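Local atomic coordinates of esterase (Rhizomucor miehei CAU432, PDB entry 4WY8), a protein that hydrolyses carboxylic ester bonds as a fungal carboxylesterase, probably through a serine nucleophile on an alpha/beta-hydrolase fold. Residues K56-L68 / A131-A143. Sequence-based numbering, arbitrary orientation.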
# COMPACT_ATOMS: atom_id res chain seq x y z
N LYS A 56 13.32 -16.47 -25.02
CA LYS A 56 12.56 -16.32 -26.25
C LYS A 56 13.03 -15.13 -27.07
O LYS A 56 13.18 -14.04 -26.54
CB LYS A 56 11.07 -16.17 -25.94
CG LYS A 56 10.20 -16.10 -27.19
CD LYS A 56 9.45 -17.38 -27.46
CE LYS A 56 8.80 -17.30 -28.85
NZ LYS A 56 8.07 -18.56 -29.21
N THR A 57 13.26 -15.34 -28.36
CA THR A 57 13.69 -14.24 -29.21
C THR A 57 12.57 -13.83 -30.13
O THR A 57 12.01 -14.68 -30.83
CB THR A 57 14.92 -14.62 -30.06
OG1 THR A 57 16.05 -14.85 -29.21
CG2 THR A 57 15.24 -13.49 -31.02
N ILE A 58 12.22 -12.55 -30.14
CA ILE A 58 11.27 -12.14 -31.15
C ILE A 58 12.08 -11.37 -32.19
O ILE A 58 12.87 -10.48 -31.87
CB ILE A 58 10.07 -11.35 -30.55
CG1 ILE A 58 10.48 -10.08 -29.83
CG2 ILE A 58 9.32 -12.24 -29.55
CD1 ILE A 58 9.28 -9.44 -29.10
N ASN A 59 11.88 -11.77 -33.45
CA ASN A 59 12.60 -11.24 -34.61
C ASN A 59 11.83 -10.16 -35.35
O ASN A 59 10.76 -10.43 -35.91
CB ASN A 59 12.93 -12.38 -35.58
CG ASN A 59 13.88 -13.39 -34.98
OD1 ASN A 59 15.06 -13.11 -34.77
ND2 ASN A 59 13.36 -14.58 -34.67
N ARG A 60 12.35 -8.93 -35.36
CA ARG A 60 11.68 -7.86 -36.10
C ARG A 60 11.89 -7.97 -37.60
O ARG A 60 12.49 -8.94 -38.09
CB ARG A 60 12.10 -6.46 -35.61
CG ARG A 60 11.73 -6.18 -34.17
CD ARG A 60 11.90 -4.70 -33.80
NE ARG A 60 13.17 -4.43 -33.14
CZ ARG A 60 13.40 -3.39 -32.34
NH1 ARG A 60 12.45 -2.50 -32.09
NH2 ARG A 60 14.60 -3.24 -31.78
N LYS A 61 11.39 -6.97 -38.32
CA LYS A 61 11.22 -7.03 -39.77
C LYS A 61 12.54 -7.10 -40.53
O LYS A 61 12.68 -7.85 -41.49
CB LYS A 61 10.43 -5.79 -40.19
CG LYS A 61 9.49 -5.95 -41.35
CD LYS A 61 9.15 -4.57 -41.89
CE LYS A 61 7.82 -4.60 -42.62
NZ LYS A 61 6.90 -3.55 -42.10
N ASN A 62 13.52 -6.36 -40.03
CA ASN A 62 14.78 -6.21 -40.72
C ASN A 62 15.82 -7.27 -40.37
O ASN A 62 16.82 -7.43 -41.07
CB ASN A 62 15.34 -4.82 -40.44
CG ASN A 62 15.44 -4.53 -38.95
OD1 ASN A 62 15.40 -5.44 -38.12
ND2 ASN A 62 15.61 -3.27 -38.62
N GLY A 63 15.59 -7.96 -39.26
CA GLY A 63 16.47 -9.05 -38.87
C GLY A 63 16.98 -8.83 -37.46
O GLY A 63 17.76 -9.63 -36.95
N SER A 64 16.50 -7.77 -36.82
CA SER A 64 16.96 -7.45 -35.48
C SER A 64 16.15 -8.25 -34.45
O SER A 64 15.07 -8.76 -34.75
CB SER A 64 16.88 -5.94 -35.21
OG SER A 64 15.55 -5.46 -35.33
N LYS A 65 16.71 -8.38 -33.25
CA LYS A 65 16.10 -9.20 -32.22
C LYS A 65 15.82 -8.47 -30.92
O LYS A 65 16.55 -7.57 -30.51
CB LYS A 65 16.98 -10.43 -31.93
CG LYS A 65 17.13 -11.40 -33.10
CD LYS A 65 18.21 -12.45 -32.81
CE LYS A 65 18.33 -13.53 -33.90
NZ LYS A 65 17.05 -14.25 -34.21
N ILE A 66 14.69 -8.83 -30.31
CA ILE A 66 14.41 -8.47 -28.93
C ILE A 66 14.49 -9.75 -28.11
O ILE A 66 13.86 -10.76 -28.46
CB ILE A 66 13.06 -7.77 -28.78
CG1 ILE A 66 13.04 -6.51 -29.63
CG2 ILE A 66 12.82 -7.35 -27.35
CD1 ILE A 66 11.69 -5.92 -29.81
N GLU A 67 15.31 -9.73 -27.07
CA GLU A 67 15.41 -10.88 -26.17
C GLU A 67 14.45 -10.77 -24.99
O GLU A 67 14.51 -9.81 -24.21
CB GLU A 67 16.84 -11.05 -25.69
CG GLU A 67 17.87 -11.11 -26.83
CD GLU A 67 17.56 -12.23 -27.81
OE1 GLU A 67 17.18 -13.33 -27.35
OE2 GLU A 67 17.70 -12.02 -29.04
N LEU A 68 13.60 -11.78 -24.86
CA LEU A 68 12.65 -11.93 -23.77
C LEU A 68 13.06 -13.06 -22.85
O LEU A 68 13.50 -14.12 -23.32
CB LEU A 68 11.25 -12.21 -24.32
CG LEU A 68 10.75 -11.26 -25.41
CD1 LEU A 68 9.36 -11.71 -25.86
CD2 LEU A 68 10.73 -9.82 -24.96
N ALA A 131 15.50 1.86 -26.48
CA ALA A 131 14.96 0.92 -25.50
C ALA A 131 13.45 0.98 -25.45
O ALA A 131 12.78 -0.06 -25.47
CB ALA A 131 15.54 1.18 -24.13
N LEU A 132 12.91 2.19 -25.43
CA LEU A 132 11.46 2.42 -25.41
C LEU A 132 10.74 1.70 -26.55
O LEU A 132 9.72 1.02 -26.36
CB LEU A 132 11.20 3.92 -25.51
CG LEU A 132 9.78 4.38 -25.82
CD1 LEU A 132 8.79 3.74 -24.85
CD2 LEU A 132 9.69 5.89 -25.73
N GLU A 133 11.31 1.81 -27.74
CA GLU A 133 10.78 1.17 -28.92
C GLU A 133 10.88 -0.36 -28.83
O GLU A 133 9.96 -1.07 -29.28
CB GLU A 133 11.50 1.73 -30.14
CG GLU A 133 11.09 3.19 -30.37
CD GLU A 133 11.90 3.86 -31.46
OE1 GLU A 133 11.72 5.10 -31.65
OE2 GLU A 133 12.69 3.16 -32.14
N GLU A 134 11.97 -0.86 -28.26
CA GLU A 134 12.04 -2.30 -28.01
C GLU A 134 10.92 -2.76 -27.07
O GLU A 134 10.28 -3.80 -27.31
CB GLU A 134 13.40 -2.70 -27.43
CG GLU A 134 14.56 -2.61 -28.44
CD GLU A 134 15.94 -2.67 -27.79
OE1 GLU A 134 16.05 -2.53 -26.55
OE2 GLU A 134 16.94 -2.86 -28.53
N CYS A 135 10.67 -1.99 -26.01
CA CYS A 135 9.68 -2.38 -25.00
C CYS A 135 8.25 -2.36 -25.56
O CYS A 135 7.44 -3.27 -25.30
CB CYS A 135 9.78 -1.48 -23.76
SG CYS A 135 11.36 -1.67 -22.85
N LEU A 136 7.97 -1.31 -26.33
CA LEU A 136 6.69 -1.18 -26.99
C LEU A 136 6.51 -2.34 -27.94
O LEU A 136 5.49 -3.01 -27.93
CB LEU A 136 6.59 0.16 -27.72
CG LEU A 136 5.32 0.35 -28.56
CD1 LEU A 136 4.03 0.46 -27.71
CD2 LEU A 136 5.50 1.59 -29.42
N ASP A 137 7.55 -2.63 -28.72
CA ASP A 137 7.48 -3.78 -29.63
C ASP A 137 7.22 -5.10 -28.90
O ASP A 137 6.51 -5.98 -29.41
CB ASP A 137 8.78 -3.90 -30.42
CG ASP A 137 8.83 -2.98 -31.62
OD1 ASP A 137 7.79 -2.39 -31.99
OD2 ASP A 137 9.93 -2.85 -32.22
N ALA A 138 7.81 -5.26 -27.72
CA ALA A 138 7.58 -6.46 -26.91
C ALA A 138 6.13 -6.57 -26.42
O ALA A 138 5.52 -7.64 -26.51
CB ALA A 138 8.52 -6.48 -25.74
N VAL A 139 5.57 -5.48 -25.90
CA VAL A 139 4.17 -5.47 -25.50
C VAL A 139 3.24 -5.78 -26.68
O VAL A 139 2.32 -6.60 -26.58
CB VAL A 139 3.75 -4.12 -24.88
CG1 VAL A 139 2.25 -4.08 -24.60
CG2 VAL A 139 4.55 -3.84 -23.60
N VAL A 140 3.50 -5.13 -27.82
CA VAL A 140 2.71 -5.35 -29.03
C VAL A 140 2.78 -6.81 -29.46
O VAL A 140 1.77 -7.38 -29.87
CB VAL A 140 3.20 -4.44 -30.20
CG1 VAL A 140 2.57 -4.87 -31.53
CG2 VAL A 140 2.90 -2.99 -29.90
N TRP A 141 3.96 -7.40 -29.35
CA TRP A 141 4.14 -8.81 -29.67
C TRP A 141 3.32 -9.70 -28.73
O TRP A 141 2.61 -10.59 -29.19
CB TRP A 141 5.62 -9.18 -29.61
CG TRP A 141 5.92 -10.55 -30.17
CD1 TRP A 141 6.30 -10.84 -31.45
CD2 TRP A 141 5.87 -11.81 -29.47
NE1 TRP A 141 6.47 -12.20 -31.59
CE2 TRP A 141 6.22 -12.81 -30.39
CE3 TRP A 141 5.55 -12.18 -28.16
CZ2 TRP A 141 6.27 -14.17 -30.05
CZ3 TRP A 141 5.60 -13.53 -27.81
CH2 TRP A 141 5.95 -14.50 -28.76
N VAL A 142 3.41 -9.46 -27.42
CA VAL A 142 2.67 -10.27 -26.45
C VAL A 142 1.15 -10.14 -26.60
O VAL A 142 0.42 -11.13 -26.46
CB VAL A 142 3.06 -9.91 -24.97
CG1 VAL A 142 2.19 -10.67 -23.96
CG2 VAL A 142 4.54 -10.21 -24.71
N ALA A 143 0.66 -8.94 -26.92
CA ALA A 143 -0.80 -8.71 -27.02
C ALA A 143 -1.46 -9.40 -28.22
O ALA A 143 -2.68 -9.59 -28.26
CB ALA A 143 -1.07 -7.24 -27.07
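Glu134 and Asp137 meet Arg60, and Ala138 and Trp141 meet Leu68 and Ile58, where helix 130-143 packs on the hairpin of strands 51-59 and 65-73, the two antiparallel strands at one margin of the alpha/beta-hydrolase sheet. The axes of helix 131-143 and strand 65-68 come within 9.5 Å, at 69°. Glu134 CG lies 3.4 Å from Arg60 NH2, and the chain, extended beyond it, carries the carboxylate on to Ser121, whose OG is hydrogen-bonded to Glu134 OE2; the arginine adds a nearby opposite charge short of a salt bridge. One turn on, Asp137 takes the salt bridge: Arg60 NH1 donates to Asp137 OD2 over 2.5 Å, meeting the anti side of a carboxylate turned almost perpendicular to the guanidinium. Ile66 CD1 lies over the centre of one guanidinium face of Arg60 and 3.6 Å from Asp137 CB. Ala138 CB touches Leu68 CD2 at 4.1 Å; Val118 of the neighbouring strand 114-118 touches all three of Ile66, Leu68 and Ala138. Trp141 ends the row, with CG anti to the backbone N (chi1 -170°), which swings the indole out across strand 56-59. The methylene CE of Lys56 reaches Trp141 CH2 at 4.0 Å, and Ile58 CG2 stands over the ring face, 3.4 Å from the centroid of the five-membered ring of Trp141 and 16° off the ring normal, a CH-pi contact.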